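Local atomic coordinates of glucosamine-6-phosphate deaminase (Bacillus subtilis, PDB entry 2BKX), a protein that belongs to the glucosamine-6-phosphate isomerase/6-phosphogluconolactonase family and holds fructose-6-phosphate in a pocket of a Rossmann-like alpha/beta fold. Residues H99-N103 with Y116-V120; A16-T20 with R192-L196; C113-E117 with R151-V155; I24-D29 with L56-I61; M1-Q7 with V229-R235. One frame throughout, in Å; residues are numbered along the deposited sequence. Where two conformers were deposited one is given.

Interaction 1: H99-N103 with Y116-V120; sequences HFIPN and YEQLV
Tyr116 sets its CG anti to its backbone N (chi1 -165°), which sends the ring from the helix toward Pro102. Phe100 turns CG to the position beside its own N (chi1 -59°), and its ring lies against Leu119. This is the beta-alpha part of a Rossmann-like fold: strand 99-100 runs into a loop, and helix 109-122 folds back against it. Two CH-pi contacts carry the packing, one in each direction. Pro102 CG sits almost over the centre of the Tyr116 ring, 3.7 Å from the centroid and 11° off the normal. Pro102 CD reaches toward the phenol end and lies 3.5 Å from Tyr116 CZ. Leu119 CD2 supplies the second contact from the helix side. Leu119 CD2 stands 4.0 Å from the Phe100 ring centroid, displaced toward the CG-CD2 side, and the two side chains cross at about a right angle. Backbone atoms of the loop also press on the phenol ring: Pro102 N is 3.5 Å from Tyr116 CE1, and the carbonyl carbon of Phe100 lies at the ring edge. Tyr116 is buried, and its hydroxyl is satisfied chiefly by the backbone O of Asn65 on strand 62-69. The same Tyr116 OH lies 3.2 Å from Phe100 O, a weak hydrogen bond.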
# COMPACT_ATOMS: atom_id res chain seq x y z
N HIS A 99 6.61 -2.38 13.84
CA HIS A 99 6.44 -1.91 12.46
C HIS A 99 7.39 -2.75 11.61
O HIS A 99 8.60 -2.71 11.83
CB HIS A 99 6.84 -0.44 12.32
CG HIS A 99 5.94 0.51 13.07
ND1 HIS A 99 4.57 0.53 12.88
CD2 HIS A 99 6.21 1.49 13.99
CE1 HIS A 99 4.04 1.45 13.67
NE2 HIS A 99 5.00 2.02 14.37
N PHE A 100 6.83 -3.48 10.65
CA PHE A 100 7.56 -4.39 9.81
C PHE A 100 7.50 -3.95 8.35
O PHE A 100 6.45 -3.56 7.83
CB PHE A 100 6.99 -5.79 9.97
CG PHE A 100 7.03 -6.29 11.40
CD1 PHE A 100 5.88 -6.43 12.14
CD2 PHE A 100 8.24 -6.56 12.01
CE1 PHE A 100 5.94 -6.87 13.45
CE2 PHE A 100 8.29 -7.01 13.30
CZ PHE A 100 7.16 -7.17 14.02
N ILE A 101 8.66 -4.02 7.70
CA ILE A 101 8.82 -3.65 6.31
C ILE A 101 9.89 -4.60 5.74
O ILE A 101 10.86 -4.89 6.43
CB ILE A 101 9.28 -2.18 6.19
CG1 ILE A 101 8.34 -1.20 6.96
CG2 ILE A 101 9.45 -1.77 4.75
CD1 ILE A 101 8.81 0.23 7.01
N PRO A 102 9.74 -5.07 4.49
CA PRO A 102 10.78 -5.99 3.98
C PRO A 102 12.14 -5.32 3.93
O PRO A 102 12.23 -4.13 3.64
CB PRO A 102 10.29 -6.32 2.58
CG PRO A 102 8.85 -6.06 2.64
CD PRO A 102 8.65 -4.89 3.53
N ASN A 103 13.20 -6.06 4.25
CA ASN A 103 14.54 -5.53 4.23
C ASN A 103 15.14 -5.66 2.84
O ASN A 103 15.63 -6.73 2.48
CB ASN A 103 15.42 -6.25 5.28
CG ASN A 103 16.85 -5.77 5.27
OD1 ASN A 103 17.19 -4.77 4.62
ND2 ASN A 103 17.71 -6.48 6.01
N TYR A 116 9.44 -12.89 5.53
CA TYR A 116 8.44 -11.82 5.65
C TYR A 116 7.06 -12.41 5.55
O TYR A 116 6.16 -12.04 6.31
CB TYR A 116 8.66 -10.75 4.59
CG TYR A 116 7.90 -9.44 4.88
CD1 TYR A 116 8.32 -8.58 5.85
CD2 TYR A 116 6.75 -9.10 4.16
CE1 TYR A 116 7.68 -7.38 6.07
CE2 TYR A 116 6.06 -7.93 4.39
CZ TYR A 116 6.54 -7.06 5.35
OH TYR A 116 5.94 -5.84 5.64
N GLU A 117 6.86 -13.31 4.59
CA GLU A 117 5.56 -13.95 4.43
C GLU A 117 5.21 -14.72 5.70
O GLU A 117 4.08 -14.72 6.17
CB GLU A 117 5.55 -14.86 3.22
CG GLU A 117 4.19 -15.48 2.90
CD GLU A 117 3.18 -14.52 2.32
OE1 GLU A 117 3.55 -13.62 1.52
OE2 GLU A 117 1.97 -14.67 2.61
N GLN A 118 6.20 -15.44 6.24
CA GLN A 118 6.00 -16.19 7.47
C GLN A 118 5.62 -15.28 8.64
O GLN A 118 4.76 -15.62 9.45
CB GLN A 118 7.23 -17.07 7.76
CG GLN A 118 7.30 -18.28 6.86
CD GLN A 118 8.66 -18.88 6.68
OE1 GLN A 118 8.83 -19.82 5.86
NE2 GLN A 118 9.63 -18.39 7.41
N LEU A 119 6.23 -14.09 8.68
CA LEU A 119 5.89 -13.13 9.72
C LEU A 119 4.48 -12.67 9.58
O LEU A 119 3.75 -12.62 10.54
CB LEU A 119 6.86 -11.98 9.64
CG LEU A 119 6.59 -10.78 10.55
CD1 LEU A 119 6.57 -11.17 12.01
CD2 LEU A 119 7.67 -9.77 10.24
N VAL A 120 4.07 -12.28 8.37
CA VAL A 120 2.69 -11.83 8.17
C VAL A 120 1.71 -12.92 8.62
O VAL A 120 0.73 -12.61 9.28
CB VAL A 120 2.44 -11.43 6.68
CG1 VAL A 120 0.97 -11.02 6.44
CG2 VAL A 120 3.36 -10.29 6.32

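Interaction 2: A16-T20 with R192-L196; sequences AARIT and RILLL
Helix 16-20 runs nearly antiparallel to strand 193-196, at 166°, with the segment axes 10.4 Å apart. The helix meets every second residue of 192-196: Arg192, Leu194 and Leu196. Ala16 CB touches Leu196 CD2 at 3.8 Å and Leu194 CD2 at 4.0 Å, so it rests on two leucines. Leu194 is the middle residue and uses both branches. Leu194 CD2 lies near Ala16 and Thr20 OG1, while Leu194 CD1 meets Ile19 CD1 at 4.1 Å. The Thr20 hydroxyl faces this apolar group but is not left without a partner. Thr20 OG1 donates to Ala16 O over 2.9 Å. That carbonyl also accepts from Thr20 N, and the two donors come from opposite faces of its plane. Farther along, Ile19 CG2 rests over one face of the Arg192 guanidinium, 3.6 Å from CZ and toward the rim of the group. Arg192 gets there because its chain is stretched out from CG to NE, so the flat end lies across the isoleucine. Leu232 of strand 229-234 and Leu130 of strand 128-131 pack on the same patch. Leu196 also touches Thr39, a residue of the fructose-6-phosphate pocket. Packing of this kind, a helix laid antiparallel on the apolar face of a parallel sheet strand, is the standard layer of a Rossmann-like alpha/beta fold.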
# COMPACT_ATOMS: atom_id res chain seq x y z
N ALA A 16 -10.31 7.94 4.38
CA ALA A 16 -9.35 6.85 4.56
C ALA A 16 -8.81 6.82 5.98
O ALA A 16 -8.63 5.76 6.57
CB ALA A 16 -8.21 6.99 3.54
N ALA A 17 -8.47 7.99 6.50
CA ALA A 17 -7.96 8.06 7.86
C ALA A 17 -9.01 7.59 8.85
O ALA A 17 -8.70 6.88 9.81
CB ALA A 17 -7.48 9.44 8.17
N ARG A 18 -10.26 7.96 8.60
CA ARG A 18 -11.34 7.54 9.50
C ARG A 18 -11.53 6.02 9.50
O ARG A 18 -11.68 5.39 10.58
CB ARG A 18 -12.62 8.28 9.13
CG ARG A 18 -13.85 7.89 9.95
CD ARG A 18 -13.67 8.16 11.43
NE ARG A 18 -13.47 9.58 11.65
CZ ARG A 18 -13.00 10.11 12.76
NH1 ARG A 18 -12.61 9.34 13.76
NH2 ARG A 18 -12.87 11.43 12.84
N ILE A 19 -11.51 5.41 8.32
CA ILE A 19 -11.65 3.96 8.21
C ILE A 19 -10.49 3.24 8.91
O ILE A 19 -10.69 2.25 9.65
CB ILE A 19 -11.74 3.50 6.76
CG1 ILE A 19 -13.06 3.97 6.12
CG2 ILE A 19 -11.56 1.99 6.64
CD1 ILE A 19 -13.12 3.90 4.60
N THR A 20 -9.28 3.78 8.74
CA THR A 20 -8.12 3.19 9.39
C THR A 20 -8.24 3.36 10.92
O THR A 20 -7.95 2.45 11.69
CB THR A 20 -6.82 3.83 8.85
OG1 THR A 20 -6.82 3.71 7.43
CG2 THR A 20 -5.59 3.14 9.38
N ARG A 192 -9.84 -6.90 5.32
CA ARG A 192 -10.49 -5.73 4.75
C ARG A 192 -9.48 -4.99 3.90
O ARG A 192 -8.35 -4.78 4.35
CB ARG A 192 -10.98 -4.79 5.86
CG ARG A 192 -11.78 -3.65 5.37
CD ARG A 192 -12.30 -2.78 6.48
NE ARG A 192 -13.13 -1.72 5.89
CZ ARG A 192 -13.77 -0.80 6.58
NH1 ARG A 192 -13.67 -0.76 7.89
NH2 ARG A 192 -14.51 0.08 5.94
N ILE A 193 -9.89 -4.58 2.69
CA ILE A 193 -9.00 -3.85 1.80
C ILE A 193 -9.53 -2.44 1.59
O ILE A 193 -10.73 -2.26 1.41
CB ILE A 193 -8.80 -4.61 0.47
CG1 ILE A 193 -7.97 -5.92 0.78
CG2 ILE A 193 -8.06 -3.77 -0.57
CD1 ILE A 193 -7.86 -6.89 -0.27
N LEU A 194 -8.63 -1.47 1.63
CA LEU A 194 -8.95 -0.07 1.37
C LEU A 194 -8.00 0.41 0.26
O LEU A 194 -6.81 0.58 0.51
CB LEU A 194 -8.78 0.76 2.66
CG LEU A 194 -8.98 2.26 2.50
CD1 LEU A 194 -10.34 2.57 1.92
CD2 LEU A 194 -8.73 3.00 3.84
N LEU A 195 -8.55 0.56 -0.95
CA LEU A 195 -7.82 0.96 -2.14
C LEU A 195 -8.08 2.45 -2.37
O LEU A 195 -9.22 2.88 -2.50
CB LEU A 195 -8.21 0.11 -3.35
CG LEU A 195 -7.67 0.55 -4.70
CD1 LEU A 195 -6.16 0.52 -4.74
CD2 LEU A 195 -8.25 -0.33 -5.77
N LEU A 196 -6.99 3.22 -2.44
CA LEU A 196 -7.05 4.66 -2.61
C LEU A 196 -6.55 5.02 -4.02
O LEU A 196 -5.49 4.58 -4.43
CB LEU A 196 -6.13 5.35 -1.60
CG LEU A 196 -6.34 4.96 -0.15
CD1 LEU A 196 -5.37 5.67 0.78
CD2 LEU A 196 -7.78 5.21 0.26

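Interaction 3: C113-E117 with R151-V155; sequences CRRYE and RTHVV
The loop that leads into strand 153-156 docks on helix 109-122 through the carboxylate of Glu117, which bonds to Arg151 and Thr152. Glu117 bends at chi2 (73°), which swings its carboxylate over the loop. Glu117 OE1 accepts from Thr152 OG1 at 2.8 Å and from Thr152 N at 2.9 Å. The two donors reach it on the anti side, from opposite faces of the carboxylate plane. OE1 is also bonded to Thr186 OG1 of helix 184-188. The other oxygen, Glu117 OE2, forms a salt bridge with Arg151 NH2 at 2.9 Å. Here the arginine comes from above the carboxylate plane, and the two flat groups stand 80° apart. In the alpha/beta fold this ties helix 109-122 to the entry of a strand that pairs antiparallel with strand 178-181. One turn back along the helix, Cys113 packs on the strand's first residues. Cys113 SG lies 3.5 Å from His153 C and 3.9 Å from Val154 CG2. Cys113 CB is 3.6 Å from Thr152 O. Thr152 OG1 also meets the edge of the Tyr116 ring, in plane, 4.0 Å from CD2. His153 turns away from the helix and donates from ND1 to Arg151 O, 2.7 Å off.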
# COMPACT_ATOMS: atom_id res chain seq x y z
N CYS A 113 12.16 -12.60 1.69
CA CYS A 113 10.74 -12.66 1.28
C CYS A 113 10.00 -13.82 1.95
O CYS A 113 8.87 -13.66 2.39
CB CYS A 113 10.63 -12.74 -0.23
SG CYS A 113 10.97 -11.15 -1.03
N ARG A 114 10.65 -14.98 2.06
CA ARG A 114 10.05 -16.12 2.75
C ARG A 114 9.83 -15.81 4.21
O ARG A 114 8.75 -16.08 4.72
CB ARG A 114 10.89 -17.39 2.60
CG ARG A 114 10.81 -17.99 1.23
CD ARG A 114 11.48 -19.36 1.12
NE ARG A 114 12.80 -19.44 1.75
CZ ARG A 114 13.97 -19.38 1.12
NH1 ARG A 114 15.09 -19.45 1.82
NH2 ARG A 114 14.04 -19.23 -0.20
N ARG A 115 10.82 -15.20 4.87
CA ARG A 115 10.65 -14.84 6.29
C ARG A 115 9.57 -13.80 6.48
O ARG A 115 8.82 -13.84 7.45
CB ARG A 115 11.94 -14.29 6.89
CG ARG A 115 13.08 -15.32 7.02
CD ARG A 115 14.29 -14.75 7.82
NE ARG A 115 14.90 -13.57 7.18
CZ ARG A 115 15.97 -13.58 6.36
NH1 ARG A 115 16.60 -14.72 6.07
NH2 ARG A 115 16.41 -12.44 5.81
N TYR A 116 9.44 -12.89 5.53
CA TYR A 116 8.44 -11.82 5.65
C TYR A 116 7.06 -12.41 5.55
O TYR A 116 6.16 -12.04 6.31
CB TYR A 116 8.66 -10.75 4.59
CG TYR A 116 7.90 -9.44 4.88
CD1 TYR A 116 8.32 -8.58 5.85
CD2 TYR A 116 6.75 -9.10 4.16
CE1 TYR A 116 7.68 -7.38 6.07
CE2 TYR A 116 6.06 -7.93 4.39
CZ TYR A 116 6.54 -7.06 5.35
OH TYR A 116 5.94 -5.84 5.64
N GLU A 117 6.86 -13.31 4.59
CA GLU A 117 5.56 -13.95 4.43
C GLU A 117 5.21 -14.72 5.70
O GLU A 117 4.08 -14.72 6.17
CB GLU A 117 5.55 -14.86 3.22
CG GLU A 117 4.19 -15.48 2.90
CD GLU A 117 3.18 -14.52 2.32
OE1 GLU A 117 3.55 -13.62 1.52
OE2 GLU A 117 1.97 -14.67 2.61
N ARG A 151 2.93 -14.95 -3.45
CA ARG A 151 3.27 -14.61 -2.07
C ARG A 151 4.40 -13.58 -2.10
O ARG A 151 4.75 -13.10 -3.18
CB ARG A 151 3.65 -15.89 -1.32
CG ARG A 151 2.48 -16.84 -1.15
CD ARG A 151 1.57 -16.43 -0.04
NE ARG A 151 0.47 -17.39 0.14
CZ ARG A 151 -0.39 -17.32 1.11
NH1 ARG A 151 -1.37 -18.23 1.19
NH2 ARG A 151 -0.32 -16.33 1.97
N THR A 152 4.93 -13.19 -0.94
CA THR A 152 5.93 -12.14 -0.93
C THR A 152 7.10 -12.61 -1.79
O THR A 152 7.55 -13.77 -1.68
CB THR A 152 6.37 -11.83 0.52
OG1 THR A 152 5.25 -11.41 1.32
CG2 THR A 152 7.39 -10.75 0.55
N HIS A 153 7.61 -11.74 -2.67
CA HIS A 153 8.62 -12.13 -3.64
C HIS A 153 9.40 -10.95 -4.18
O HIS A 153 8.96 -9.81 -4.03
CB HIS A 153 8.00 -12.96 -4.78
CG HIS A 153 7.05 -12.22 -5.67
ND1 HIS A 153 5.82 -11.78 -5.26
CD2 HIS A 153 7.13 -11.92 -6.99
CE1 HIS A 153 5.20 -11.18 -6.27
NE2 HIS A 153 5.98 -11.23 -7.33
N VAL A 154 10.54 -11.28 -4.79
CA VAL A 154 11.39 -10.35 -5.51
C VAL A 154 10.87 -10.16 -6.91
O VAL A 154 10.58 -11.12 -7.60
CB VAL A 154 12.84 -10.84 -5.56
CG1 VAL A 154 13.75 -9.83 -6.26
CG2 VAL A 154 13.34 -11.07 -4.15
N VAL A 155 10.71 -8.91 -7.32
CA VAL A 155 10.19 -8.53 -8.62
C VAL A 155 11.10 -7.57 -9.35
O VAL A 155 11.81 -6.77 -8.74
CB VAL A 155 8.80 -7.89 -8.50
CG1 VAL A 155 7.85 -8.91 -7.89
CG2 VAL A 155 8.83 -6.58 -7.67

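Interaction 4: I24-D29 with L56-I61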
# COMPACT_ATOMS: atom_id res chain seq x y z
N ILE A 24 -8.26 0.58 14.10
CA ILE A 24 -7.40 0.70 15.27
C ILE A 24 -8.20 0.72 16.58
O ILE A 24 -7.78 0.15 17.58
CB ILE A 24 -6.54 2.00 15.17
CG1 ILE A 24 -5.54 1.94 14.02
CG2 ILE A 24 -5.81 2.30 16.49
CD1 ILE A 24 -4.92 3.30 13.70
N LYS A 25 -9.32 1.42 16.60
CA LYS A 25 -10.06 1.52 17.83
C LYS A 25 -10.91 0.31 18.13
O LYS A 25 -11.07 -0.02 19.31
CB LYS A 25 -10.89 2.78 17.79
CG LYS A 25 -10.09 4.04 17.91
CD LYS A 25 -10.11 4.68 19.27
CE LYS A 25 -11.44 5.20 19.64
NZ LYS A 25 -11.33 6.06 20.84
N GLU A 26 -11.44 -0.35 17.11
CA GLU A 26 -12.22 -1.56 17.32
C GLU A 26 -11.31 -2.67 17.89
O GLU A 26 -11.72 -3.48 18.70
CB GLU A 26 -12.82 -1.99 16.00
CG GLU A 26 -13.71 -3.22 16.02
CD GLU A 26 -14.17 -3.64 14.62
OE1 GLU A 26 -15.28 -4.22 14.50
OE2 GLU A 26 -13.44 -3.41 13.62
N LYS A 27 -10.06 -2.68 17.42
CA LYS A 27 -9.06 -3.71 17.76
C LYS A 27 -7.73 -2.97 17.99
O LYS A 27 -6.99 -2.71 17.04
CB LYS A 27 -8.96 -4.71 16.61
CG LYS A 27 -8.11 -5.88 16.94
CD LYS A 27 -8.21 -6.96 15.87
CE LYS A 27 -7.50 -8.21 16.32
NZ LYS A 27 -7.34 -9.18 15.17
N PRO A 28 -7.47 -2.53 19.23
CA PRO A 28 -6.21 -1.83 19.52
C PRO A 28 -4.94 -2.58 19.17
O PRO A 28 -3.91 -1.94 18.97
CB PRO A 28 -6.29 -1.59 21.03
CG PRO A 28 -7.75 -1.43 21.27
CD PRO A 28 -8.36 -2.53 20.40
N ASP A 29 -5.01 -3.90 19.13
CA ASP A 29 -3.92 -4.75 18.68
C ASP A 29 -4.06 -5.16 17.20
O ASP A 29 -3.53 -6.19 16.75
CB ASP A 29 -3.79 -5.95 19.60
CG ASP A 29 -4.97 -6.87 19.53
OD1 ASP A 29 -6.07 -6.40 19.19
OD2 ASP A 29 -4.83 -8.07 19.86
N LEU A 56 -6.30 9.77 19.56
CA LEU A 56 -6.24 8.44 19.02
C LEU A 56 -4.88 7.82 19.30
O LEU A 56 -3.87 8.40 18.95
CB LEU A 56 -6.46 8.50 17.48
CG LEU A 56 -6.34 7.19 16.72
CD1 LEU A 56 -7.37 6.15 17.10
CD2 LEU A 56 -6.33 7.43 15.19
N SER A 57 -4.88 6.63 19.92
CA SER A 57 -3.63 5.95 20.32
C SER A 57 -3.25 4.81 19.39
O SER A 57 -4.08 3.99 18.99
CB SER A 57 -3.75 5.36 21.72
OG SER A 57 -2.52 4.71 22.10
N PHE A 58 -1.97 4.70 19.10
CA PHE A 58 -1.41 3.65 18.28
C PHE A 58 -0.58 2.66 19.11
O PHE A 58 0.19 1.86 18.59
CB PHE A 58 -0.58 4.30 17.16
CG PHE A 58 -1.37 5.32 16.29
CD1 PHE A 58 -1.57 6.62 16.71
CD2 PHE A 58 -1.83 4.97 15.03
CE1 PHE A 58 -2.29 7.55 15.91
CE2 PHE A 58 -2.55 5.89 14.23
CZ PHE A 58 -2.77 7.17 14.68
N GLN A 59 -0.74 2.69 20.43
CA GLN A 59 0.16 1.95 21.31
C GLN A 59 0.24 0.45 21.11
O GLN A 59 1.28 -0.17 21.34
CB GLN A 59 -0.14 2.27 22.80
CG GLN A 59 0.35 3.63 23.17
CD GLN A 59 0.37 3.94 24.64
OE1 GLN A 59 0.19 3.06 25.50
NE2 GLN A 59 0.63 5.21 24.95
N ASN A 60 -0.85 -0.17 20.68
CA ASN A 60 -0.84 -1.61 20.57
C ASN A 60 -0.92 -2.13 19.14
O ASN A 60 -1.03 -3.35 18.94
CB ASN A 60 -1.91 -2.24 21.48
CG ASN A 60 -1.51 -2.10 22.94
OD1 ASN A 60 -0.62 -2.82 23.41
ND2 ASN A 60 -2.10 -1.15 23.62
N ILE A 61 -0.78 -1.23 18.18
CA ILE A 61 -0.87 -1.62 16.78
C ILE A 61 0.40 -2.30 16.32
O ILE A 61 1.48 -2.10 16.87
CB ILE A 61 -1.23 -0.46 15.80
CG1 ILE A 61 -0.06 0.50 15.53
CG2 ILE A 61 -2.51 0.26 16.24
CD1 ILE A 61 -0.28 1.40 14.31
O HOH W 1 -3.43 0.67 19.77
O HOH W 2 -0.87 -5.48 17.38
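Ile24 makes the tight half of this contact. Ile24 CD1 meets the Phe58 ring obliquely, 3.6 Å from CE2. Ile24 CG2 stands anti to the backbone N and lies 3.9 Å from Ile61 CG2 and 3.5 Å from Ser57 O. Leu32 of strand 31-34 packs on both isoleucines. Beside this buried patch Lys25 lays its stem on Leu56, with Lys25 CG 3.5 Å from Leu56 CD1. The other half lies among exposed residues and is bridged by water. Pro28 O and Asn60 N share one water, at 2.8 and 2.9 Å, and Asn60 O comes within 3.2 Å of Asp29 CA in a nearly straight C-H...O contact. A second water lies near Asp29 O and Asn60 O. The loop is shaped by an ST turn, Gln59 N to Ser57 OG, and a type I turn from Phe58 to Ile61. Asp93 holds the Ser57 hydroxyl. Segment 24-29 takes in the last residues of helix 9-26 and the loop after it, and segment 56-61 follows helix 41-53. Each leads into one of two paired parallel strands, 31-34 and 62-69, as the helix-to-strand connections of a Rossmann-like fold do.

Interaction 5: M1-Q7 with V229-R235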
# COMPACT_ATOMS: atom_id res chain seq x y z
N MET A 1 -17.42 -5.19 -4.18
CA MET A 1 -16.51 -3.98 -4.02
C MET A 1 -17.37 -2.74 -3.81
O MET A 1 -18.31 -2.51 -4.58
CB MET A 1 -15.73 -3.83 -5.30
CG MET A 1 -14.73 -2.79 -5.36
SD MET A 1 -13.91 -2.83 -6.99
CE MET A 1 -12.93 -4.27 -6.83
N LYS A 2 -17.08 -1.94 -2.77
CA LYS A 2 -17.76 -0.64 -2.56
C LYS A 2 -16.93 0.49 -3.12
O LYS A 2 -15.80 0.65 -2.72
CB LYS A 2 -18.03 -0.41 -1.06
CG LYS A 2 -18.63 0.95 -0.69
CD LYS A 2 -18.86 1.08 0.82
CE LYS A 2 -19.41 2.45 1.25
NZ LYS A 2 -19.93 3.21 0.08
N VAL A 3 -17.46 1.22 -4.08
CA VAL A 3 -16.76 2.33 -4.70
C VAL A 3 -17.35 3.62 -4.22
O VAL A 3 -18.56 3.82 -4.31
CB VAL A 3 -16.80 2.24 -6.25
CG1 VAL A 3 -16.02 3.36 -6.89
CG2 VAL A 3 -16.26 0.90 -6.71
N MET A 4 -16.51 4.51 -3.70
CA MET A 4 -16.94 5.79 -3.14
C MET A 4 -16.19 6.90 -3.91
O MET A 4 -14.96 7.00 -3.81
CB MET A 4 -16.48 5.82 -1.68
CG MET A 4 -17.52 5.98 -0.60
SD MET A 4 -17.22 7.56 0.28
CE MET A 4 -18.27 7.36 1.71
N GLU A 5 -16.90 7.72 -4.69
CA GLU A 5 -16.30 8.88 -5.31
C GLU A 5 -16.19 9.97 -4.25
O GLU A 5 -17.10 10.20 -3.45
CB GLU A 5 -17.10 9.39 -6.54
CG GLU A 5 -16.20 10.14 -7.57
CD GLU A 5 -16.91 10.43 -8.91
OE1 GLU A 5 -17.41 9.49 -9.57
OE2 GLU A 5 -16.92 11.61 -9.31
N CYS A 6 -15.03 10.60 -4.23
CA CYS A 6 -14.68 11.67 -3.29
C CYS A 6 -14.52 12.94 -4.11
O CYS A 6 -13.96 12.90 -5.19
CB CYS A 6 -13.35 11.33 -2.59
SG CYS A 6 -13.46 9.78 -1.65
N GLN A 7 -14.94 14.07 -3.56
CA GLN A 7 -14.90 15.34 -4.27
C GLN A 7 -13.48 15.84 -4.49
O GLN A 7 -13.18 16.48 -5.51
CB GLN A 7 -15.66 16.40 -3.46
CG GLN A 7 -16.74 17.11 -4.20
CD GLN A 7 -17.55 18.07 -3.29
OE1 GLN A 7 -17.43 19.28 -3.41
NE2 GLN A 7 -18.34 17.50 -2.37
N VAL A 229 -13.87 -4.99 0.13
CA VAL A 229 -13.01 -4.02 -0.54
C VAL A 229 -13.74 -2.70 -0.65
O VAL A 229 -14.85 -2.63 -1.18
CB VAL A 229 -12.63 -4.48 -1.96
CG1 VAL A 229 -11.73 -3.46 -2.64
CG2 VAL A 229 -11.95 -5.82 -1.91
N THR A 230 -13.09 -1.62 -0.18
CA THR A 230 -13.60 -0.28 -0.36
C THR A 230 -12.59 0.44 -1.25
O THR A 230 -11.40 0.39 -1.00
CB THR A 230 -13.73 0.42 0.97
OG1 THR A 230 -14.66 -0.29 1.77
CG2 THR A 230 -14.15 1.89 0.87
N VAL A 231 -13.09 1.14 -2.26
CA VAL A 231 -12.25 1.87 -3.21
C VAL A 231 -12.66 3.33 -3.16
O VAL A 231 -13.82 3.66 -3.47
CB VAL A 231 -12.39 1.34 -4.66
CG1 VAL A 231 -11.41 2.05 -5.55
CG2 VAL A 231 -12.26 -0.17 -4.74
N LEU A 232 -11.71 4.19 -2.79
CA LEU A 232 -11.95 5.62 -2.73
C LEU A 232 -11.31 6.24 -3.95
O LEU A 232 -10.12 6.03 -4.18
CB LEU A 232 -11.40 6.23 -1.45
CG LEU A 232 -11.88 5.64 -0.14
CD1 LEU A 232 -11.21 6.40 1.01
CD2 LEU A 232 -13.37 5.61 0.00
N ILE A 233 -12.10 7.00 -4.73
CA ILE A 233 -11.60 7.54 -6.00
C ILE A 233 -11.95 9.01 -6.05
O ILE A 233 -13.12 9.35 -5.92
CB ILE A 233 -12.28 6.84 -7.18
CG1 ILE A 233 -12.14 5.30 -7.05
CG2 ILE A 233 -11.68 7.28 -8.49
CD1 ILE A 233 -12.91 4.46 -8.08
N ASP A 234 -10.96 9.88 -6.23
CA ASP A 234 -11.27 11.30 -6.37
C ASP A 234 -11.76 11.64 -7.78
O ASP A 234 -11.77 10.79 -8.67
CB ASP A 234 -10.18 12.20 -5.85
CG ASP A 234 -8.95 12.26 -6.70
OD1 ASP A 234 -8.92 11.78 -7.86
OD2 ASP A 234 -7.97 12.86 -6.19
N ARG A 235 -12.23 12.87 -7.98
CA ARG A 235 -12.91 13.26 -9.23
C ARG A 235 -12.00 13.08 -10.43
O ARG A 235 -12.40 12.59 -11.47
CB ARG A 235 -13.43 14.71 -9.13
CG ARG A 235 -14.42 14.87 -8.04
CD ARG A 235 -15.75 14.21 -8.31
NE ARG A 235 -16.48 13.96 -7.06
CZ ARG A 235 -17.74 13.55 -6.98
NH1 ARG A 235 -18.28 13.36 -5.78
NH2 ARG A 235 -18.46 13.33 -8.08
O HOH W 3 -15.90 -6.13 -1.68
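Glu5 and Arg235 make the charged contact at one end of this strand pair. Glu5 keeps its chain extended beyond CG, while Arg235 folds back at chi2 (-70°) and lays its guanidinium beneath the glutamate. Glu5 CG lies over the centre of that group, 3.7 Å above its plane. Glu5 OE2 closes the salt bridge to Arg235 NH2 at 2.6 Å, with the two flat groups 66° apart. Glu5 OE1 has a second charged partner, Arg241. Arg235 NE also gives a weak hydrogen bond to Cys6 O, and Arg235 CG is 3.2 Å from Gln7 O. At the other end Met1 turns its CG onto Val231 CG2, 3.7 Å away, and one water joins Met1 N to Val229 N. Between these ends the parallel strands put alternate residues on each face. On one, Val3 CG1 meets Ile233 CD1 at 3.5 Å. On the other, Met4 CB meets Leu232 CD2 at 3.5 Å, and Cys6 SG lies 4.1 Å from Leu232 CB. A regular ladder holds the backbones: Lys2 N, Met4 N and Cys6 N donate to Val229 O, Val231 O and Ile233 O, and Lys2 O and Met4 O accept from Val231 N and Ile233 N. Strand 229-234 is bonded on its other side to strand 193-197. Helix 9-26 packs on the face of Met4, Cys6 and Leu232, and helix 203-211 touches Val3 and Ile233 on the other.

Interaction 5 pairs the first strand with 229-235 and closes the longest loop, which holds the other four contacts. Next along the chain, helix 9-26 opens interaction 2, nested inside it. The two touch where strands 193-197 and 229-234 lie side by side. The end of the same helix opens interaction 4, a short loop closed before strand 62-69 and also inside interaction 2. Interactions 1 and 3 come later in series with interaction 4 and also lie within the loop of interaction 2. They meet on helix 109-122 and share Tyr116 and Glu117. Interaction 5 joins two strands, while interactions 1, 2 and 3 join helices to strands or the loops beside them.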